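Local coordinates for protein EreC (Klebsiella pneumoniae, PDB 6XCQ) that probably hydrolyses the macrolactone ester of erythromycin and related macrolides, an esterase route to macrolide resistance, at residues 310-315 / 420-425; 348-353 / 428-433. The protein carries 1 engineered substitution. All blocks are in the same frame, centred on the assembly; numbering follows the deposited sequence.

Contact 1: 310-315 / 420-425; sequences LQKTPV and AFDAIV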
loop_
_atom_site.group_PDB
_atom_site.type_symbol
_atom_site.label_atom_id
_atom_site.label_comp_id
_atom_site.label_asym_id
_atom_site.label_seq_id
_atom_site.Cartn_x
_atom_site.Cartn_y
_atom_site.Cartn_z
ATOM N N LEU A 310 -3.523 2.480 -6.597
ATOM C CA LEU A 310 -3.561 3.923 -6.787
ATOM C C LEU A 310 -4.513 4.345 -7.897
ATOM O O LEU A 310 -4.939 5.507 -7.917
ATOM C CB LEU A 310 -2.163 4.448 -7.118
ATOM C CG LEU A 310 -1.033 4.247 -6.104
ATOM C CD1 LEU A 310 0.232 4.832 -6.692
ATOM C CD2 LEU A 310 -1.349 4.932 -4.798
ATOM N N GLN A 311 -4.813 3.438 -8.828
ATOM C CA GLN A 311 -5.656 3.731 -9.986
ATOM C C GLN A 311 -6.967 4.372 -9.549
ATOM O O GLN A 311 -7.515 4.026 -8.503
ATOM C CB GLN A 311 -5.932 2.424 -10.739
ATOM C CG GLN A 311 -6.612 2.574 -12.087
ATOM C CD GLN A 311 -6.579 1.292 -12.891
ATOM O OE1 GLN A 311 -5.532 0.643 -13.027
ATOM N NE2 GLN A 311 -7.728 0.913 -13.425
ATOM N N LYS A 312 -7.467 5.334 -10.329
ATOM C CA LYS A 312 -8.666 6.062 -9.910
ATOM C C LYS A 312 -9.937 5.564 -10.587
ATOM O O LYS A 312 -11.014 6.094 -10.315
ATOM C CB LYS A 312 -8.484 7.568 -10.155
ATOM C CG LYS A 312 -7.247 8.142 -9.449
ATOM C CD LYS A 312 -7.133 9.668 -9.551
ATOM C CE LYS A 312 -6.790 10.139 -10.948
ATOM N NZ LYS A 312 -6.424 11.599 -10.947
ATOM N N THR A 313 -9.842 4.555 -11.441
ATOM C CA THR A 313 -10.978 3.961 -12.141
ATOM C C THR A 313 -11.027 2.474 -11.808
ATOM O O THR A 313 -10.029 1.933 -11.299
ATOM C CB THR A 313 -10.827 4.167 -13.648
ATOM O OG1 THR A 313 -9.625 3.509 -14.074
ATOM C CG2 THR A 313 -10.789 5.665 -14.000
ATOM N N PRO A 314 -12.134 1.775 -12.087
ATOM C CA PRO A 314 -12.214 0.357 -11.716
ATOM C C PRO A 314 -11.132 -0.490 -12.374
ATOM O O PRO A 314 -10.779 -0.303 -13.547
ATOM C CB PRO A 314 -13.612 -0.051 -12.193
ATOM C CG PRO A 314 -14.399 1.205 -12.101
ATOM C CD PRO A 314 -13.451 2.282 -12.533
ATOM N N VAL A 315 -10.636 -1.452 -11.598
ATOM C CA VAL A 315 -9.524 -2.313 -11.974
ATOM C C VAL A 315 -10.074 -3.683 -12.337
ATOM O O VAL A 315 -10.822 -4.290 -11.558
ATOM C CB VAL A 315 -8.510 -2.429 -10.821
ATOM C CG1 VAL A 315 -7.395 -3.413 -11.178
ATOM C CG2 VAL A 315 -7.937 -1.053 -10.452
ATOM N N ALA A 420 -7.605 7.438 -15.133
ATOM C CA ALA A 420 -7.083 6.464 -14.183
ATOM C C ALA A 420 -5.862 6.986 -13.438
ATOM O O ALA A 420 -5.715 6.733 -12.236
ATOM C CB ALA A 420 -6.745 5.164 -14.914
ATOM N N PHE A 421 -4.971 7.701 -14.130
ATOM C CA PHE A 421 -3.750 8.216 -13.525
ATOM C C PHE A 421 -3.534 9.652 -13.973
ATOM O O PHE A 421 -4.018 10.067 -15.025
ATOM C CB PHE A 421 -2.535 7.352 -13.907
ATOM C CG PHE A 421 -2.655 5.939 -13.439
ATOM C CD1 PHE A 421 -2.348 5.607 -12.118
ATOM C CD2 PHE A 421 -3.128 4.953 -14.285
ATOM C CE1 PHE A 421 -2.474 4.298 -11.673
ATOM C CE2 PHE A 421 -3.260 3.649 -13.835
ATOM C CZ PHE A 421 -2.933 3.332 -12.518
ATOM N N ASP A 422 -2.777 10.401 -13.168
ATOM C CA ASP A 422 -2.404 11.762 -13.538
ATOM C C ASP A 422 -1.109 11.816 -14.335
ATOM O O ASP A 422 -0.969 12.691 -15.194
ATOM C CB ASP A 422 -2.265 12.640 -12.291
ATOM C CG ASP A 422 -3.594 12.836 -11.564
ATOM O OD1 ASP A 422 -4.379 13.721 -11.969
ATOM O OD2 ASP A 422 -3.864 12.078 -10.607
ATOM N N ALA A 423 -0.170 10.900 -14.083
ATOM C CA ALA A 423 1.083 10.839 -14.828
ATOM C C ALA A 423 1.553 9.392 -14.870
ATOM O O ALA A 423 1.048 8.543 -14.134
ATOM C CB ALA A 423 2.165 11.735 -14.215
ATOM N N ILE A 424 2.522 9.119 -15.752
ATOM C CA ILE A 424 3.122 7.793 -15.894
ATOM C C ILE A 424 4.636 7.924 -15.869
ATOM O O ILE A 424 5.211 8.783 -16.550
ATOM C CB ILE A 424 2.708 7.071 -17.189
ATOM C CG1 ILE A 424 1.213 7.241 -17.510
ATOM C CG2 ILE A 424 3.066 5.595 -17.076
ATOM C CD1 ILE A 424 0.278 6.383 -16.653
ATOM N N VAL A 425 5.274 7.038 -15.108
ATOM C CA VAL A 425 6.725 6.888 -15.051
ATOM C C VAL A 425 7.061 5.544 -15.675
ATOM O O VAL A 425 6.496 4.518 -15.283
ATOM C CB VAL A 425 7.215 6.972 -13.592
ATOM C CG1 VAL A 425 8.672 6.615 -13.450
ATOM C CG2 VAL A 425 6.934 8.350 -13.019
HETATM O O HOH W 1 -6.278 11.822 -13.851
#
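Q311 lies against the ring of F421, and this apolar meeting forms the tight part of the contact between 310-315 and 420-425. CB of Q311 comes within 3.6 Å of CZ of F421, the amide plane is turned 71° from the ring, and the methyl CB of A420 fits 3.8 Å from Q311 CG. The F421 ring also touches A342 of strand 338-345 and M406 of strand 405-408. The first torsion of Q311 (chi1 -171°) sends its extended chain past both F421 and A420, and its amide reaches T313: NE2 donates to OG1 at 3.3 Å, with the hydroxyl tilted from the amide plane, and only weakly to T313 O. The same OG1 sits 3.4 Å from CB of A420 and is hydrogen-bonded to T415. Beside this packing the backbones are tied directly, K312 N giving its proton to A420 O at 2.9 Å.

The other side is partly open to solvent and held by charge and water. K312 bends at chi3 (-71°), and its chain passes A420 O to bring NZ to OD2 of D422 at 2.6 Å, a salt bridge approached from above the carboxylate plane rather than within it. That carboxylate oxygen also accepts the backbone N-H of A340, so two donors hold it, and the nearby ammonium would be expected to favour the charged form of the aspartate. A water accepts from K312 NZ at 2.9 Å and reaches F421 O by a weak bond. The arrangement joins two helix exits, after 307-310 and after 417-420, just where the second chain enters strand 423-427 of the mixed sheet of the erythromycin esterase (Ere-like) family.

Contact 2: 348-353 / 428-433; sequences STVPEM and PSAGKD
P351 directs CG of its ring at the backbone of 431-432, 3.6 Å from CA of K432 and 3.9 Å from its CB. The proline belongs to strand 349-354, one arm of a two-stranded antiparallel sheet with 365-370, whereas 428-433 is the irregular chain that leaves strand 423-427 of the large mixed sheet; the contact therefore brings the small sheet against an exit loop of the large one. No direct hydrogen bond crosses between the two segments. P351 has no N-H to offer, and its CD instead comes to 3.4 Å from the carbonyl oxygen of A430. The methyl CB of A430 meets CG2 of V350 at 4.3 Å, a light apolar touch. V350 and A430 both also rest on H345 of strand 338-345, and P351 and A430 share V72, so these small side chains form the buried part of the interface.

K432 lies at the exposed margin. Bends at chi3 and chi4 lead its ammonium end away from the strand; P351 meets the lysine at its backbone and CB. V366 of the partner strand touches both K432 and P351. Beside the loop, E74 accepts the backbone N-H of G431 through one carboxylate oxygen and pairs with the hydroxyl of S429 through the other, holding the residues before and after A430.

Water supplies the polar links across the contact. One molecule joins T349 OG1 to A430 O, donating to the latter; a second accepts from A430 N at 2.9 Å and donates to T349 O at 2.6 Å.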
loop_
_atom_site.group_PDB
_atom_site.type_symbol
_atom_site.label_atom_id
_atom_site.label_comp_id
_atom_site.label_asym_id
_atom_site.label_seq_id
_atom_site.Cartn_x
_atom_site.Cartn_y
_atom_site.Cartn_z
ATOM N N SER A 348 11.520 -7.125 -20.915
ATOM C CA SER A 348 10.892 -8.306 -21.492
ATOM C C SER A 348 10.391 -9.258 -20.421
ATOM O O SER A 348 9.521 -10.085 -20.700
ATOM C CB SER A 348 11.870 -9.044 -22.421
ATOM O OG SER A 348 12.980 -9.522 -21.683
ATOM N N THR A 349 10.903 -9.141 -19.201
ATOM C CA THR A 349 10.494 -9.980 -18.090
ATOM C C THR A 349 10.131 -9.100 -16.902
ATOM O O THR A 349 10.444 -7.905 -16.856
ATOM C CB THR A 349 11.604 -10.961 -17.691
ATOM O OG1 THR A 349 12.736 -10.219 -17.224
ATOM C CG2 THR A 349 12.041 -11.830 -18.883
ATOM N N VAL A 350 9.489 -9.716 -15.918
ATOM C CA VAL A 350 9.052 -9.015 -14.715
ATOM C C VAL A 350 8.983 -10.041 -13.589
ATOM O O VAL A 350 8.690 -11.222 -13.851
ATOM C CB VAL A 350 7.704 -8.310 -14.968
ATOM C CG1 VAL A 350 6.547 -9.331 -15.141
ATOM C CG2 VAL A 350 7.391 -7.310 -13.905
ATOM N N PRO A 351 9.302 -9.675 -12.349
ATOM C CA PRO A 351 9.047 -10.598 -11.237
ATOM C C PRO A 351 7.553 -10.788 -11.072
ATOM O O PRO A 351 6.781 -9.826 -11.074
ATOM C CB PRO A 351 9.665 -9.893 -10.020
ATOM C CG PRO A 351 10.474 -8.768 -10.564
ATOM C CD PRO A 351 9.887 -8.405 -11.881
ATOM N N GLU A 352 7.143 -12.033 -10.949
ATOM C CA GLU A 352 5.743 -12.360 -10.771
ATOM C C GLU A 352 5.600 -13.213 -9.520
ATOM O O GLU A 352 6.541 -13.901 -9.110
ATOM C CB GLU A 352 5.199 -13.093 -12.011
ATOM C CG GLU A 352 3.718 -13.508 -11.941
ATOM C CD GLU A 352 2.771 -12.331 -11.785
ATOM O OE1 GLU A 352 2.686 -11.792 -10.655
ATOM O OE2 GLU A 352 2.110 -11.952 -12.790
ATOM N N MET A 353 4.428 -13.151 -8.903
ATOM C CA MET A 353 4.123 -14.020 -7.782
ATOM C C MET A 353 3.556 -15.335 -8.295
ATOM O O MET A 353 2.617 -15.348 -9.095
ATOM C CB MET A 353 3.151 -13.330 -6.827
ATOM C CG MET A 353 3.823 -12.173 -6.084
ATOM S SD MET A 353 2.671 -11.150 -5.154
ATOM C CE MET A 353 1.961 -10.209 -6.496
ATOM N N PRO A 428 13.401 1.500 -18.063
ATOM C CA PRO A 428 13.750 0.643 -19.207
ATOM C C PRO A 428 13.581 -0.845 -18.953
ATOM O O PRO A 428 13.422 -1.608 -19.916
ATOM C CB PRO A 428 15.227 0.994 -19.470
ATOM C CG PRO A 428 15.407 2.364 -18.903
ATOM C CD PRO A 428 14.533 2.359 -17.663
ATOM N N SER A 429 13.621 -1.288 -17.701
ATOM C CA SER A 429 13.651 -2.711 -17.394
ATOM C C SER A 429 13.109 -2.884 -15.986
ATOM O O SER A 429 13.031 -1.921 -15.220
ATOM C CB SER A 429 15.077 -3.272 -17.506
ATOM O OG SER A 429 15.945 -2.531 -16.657
ATOM N N ALA A 430 12.736 -4.127 -15.641
ATOM C CA ALA A 430 12.134 -4.399 -14.321
ATOM C C ALA A 430 12.723 -5.691 -13.750
ATOM O O ALA A 430 12.115 -6.758 -13.816
ATOM C CB ALA A 430 10.602 -4.474 -14.410
ATOM N N GLY A 431 13.911 -5.587 -13.160
ATOM C CA GLY A 431 14.574 -6.741 -12.594
ATOM C C GLY A 431 14.206 -6.969 -11.134
ATOM O O GLY A 431 13.886 -6.036 -10.402
ATOM N N LYS A 432 14.246 -8.234 -10.714
ATOM C CA LYS A 432 13.899 -8.555 -9.334
ATOM C C LYS A 432 14.870 -7.882 -8.374
ATOM O O LYS A 432 16.091 -7.969 -8.532
ATOM C CB LYS A 432 13.891 -10.072 -9.080
ATOM C CG LYS A 432 13.618 -10.393 -7.600
ATOM C CD LYS A 432 13.210 -11.837 -7.326
ATOM C CE LYS A 432 14.310 -12.811 -7.680
ATOM N NZ LYS A 432 15.614 -12.406 -7.105
ATOM N N ASP A 433 14.312 -7.188 -7.387
ATOM C CA ASP A 433 15.098 -6.601 -6.315
ATOM C C ASP A 433 15.960 -7.664 -5.639
ATOM O O ASP A 433 15.458 -8.707 -5.216
ATOM C CB ASP A 433 14.133 -5.968 -5.310
ATOM C CG ASP A 433 14.827 -5.143 -4.248
ATOM O OD1 ASP A 433 15.966 -5.461 -3.853
ATOM O OD2 ASP A 433 14.187 -4.182 -3.777
HETATM O O HOH W 2 12.522 -9.338 -14.475
HETATM O O HOH W 3 12.650 -6.545 -17.244
#

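In the fold
Contacts 1 and 2 lie with their centres 20 Å apart. Their segments alternate along the chain, in the order 310-315, 348-353, 420-425, 428-433, so the two long-range connections interlace rather than nest. Strand 423-427 joins them: contact 1 sits where the chain enters it, contact 2 on the loop that follows it. Strand 338-345, its parallel neighbour in the eight-stranded mixed sheet, borders both, through residues such as Y338 and A340 near contact 1 and H345 near contact 2. Together they tie the two ends of one strand of the mixed sheet to earlier parts of the chain, including the small two-stranded sheet.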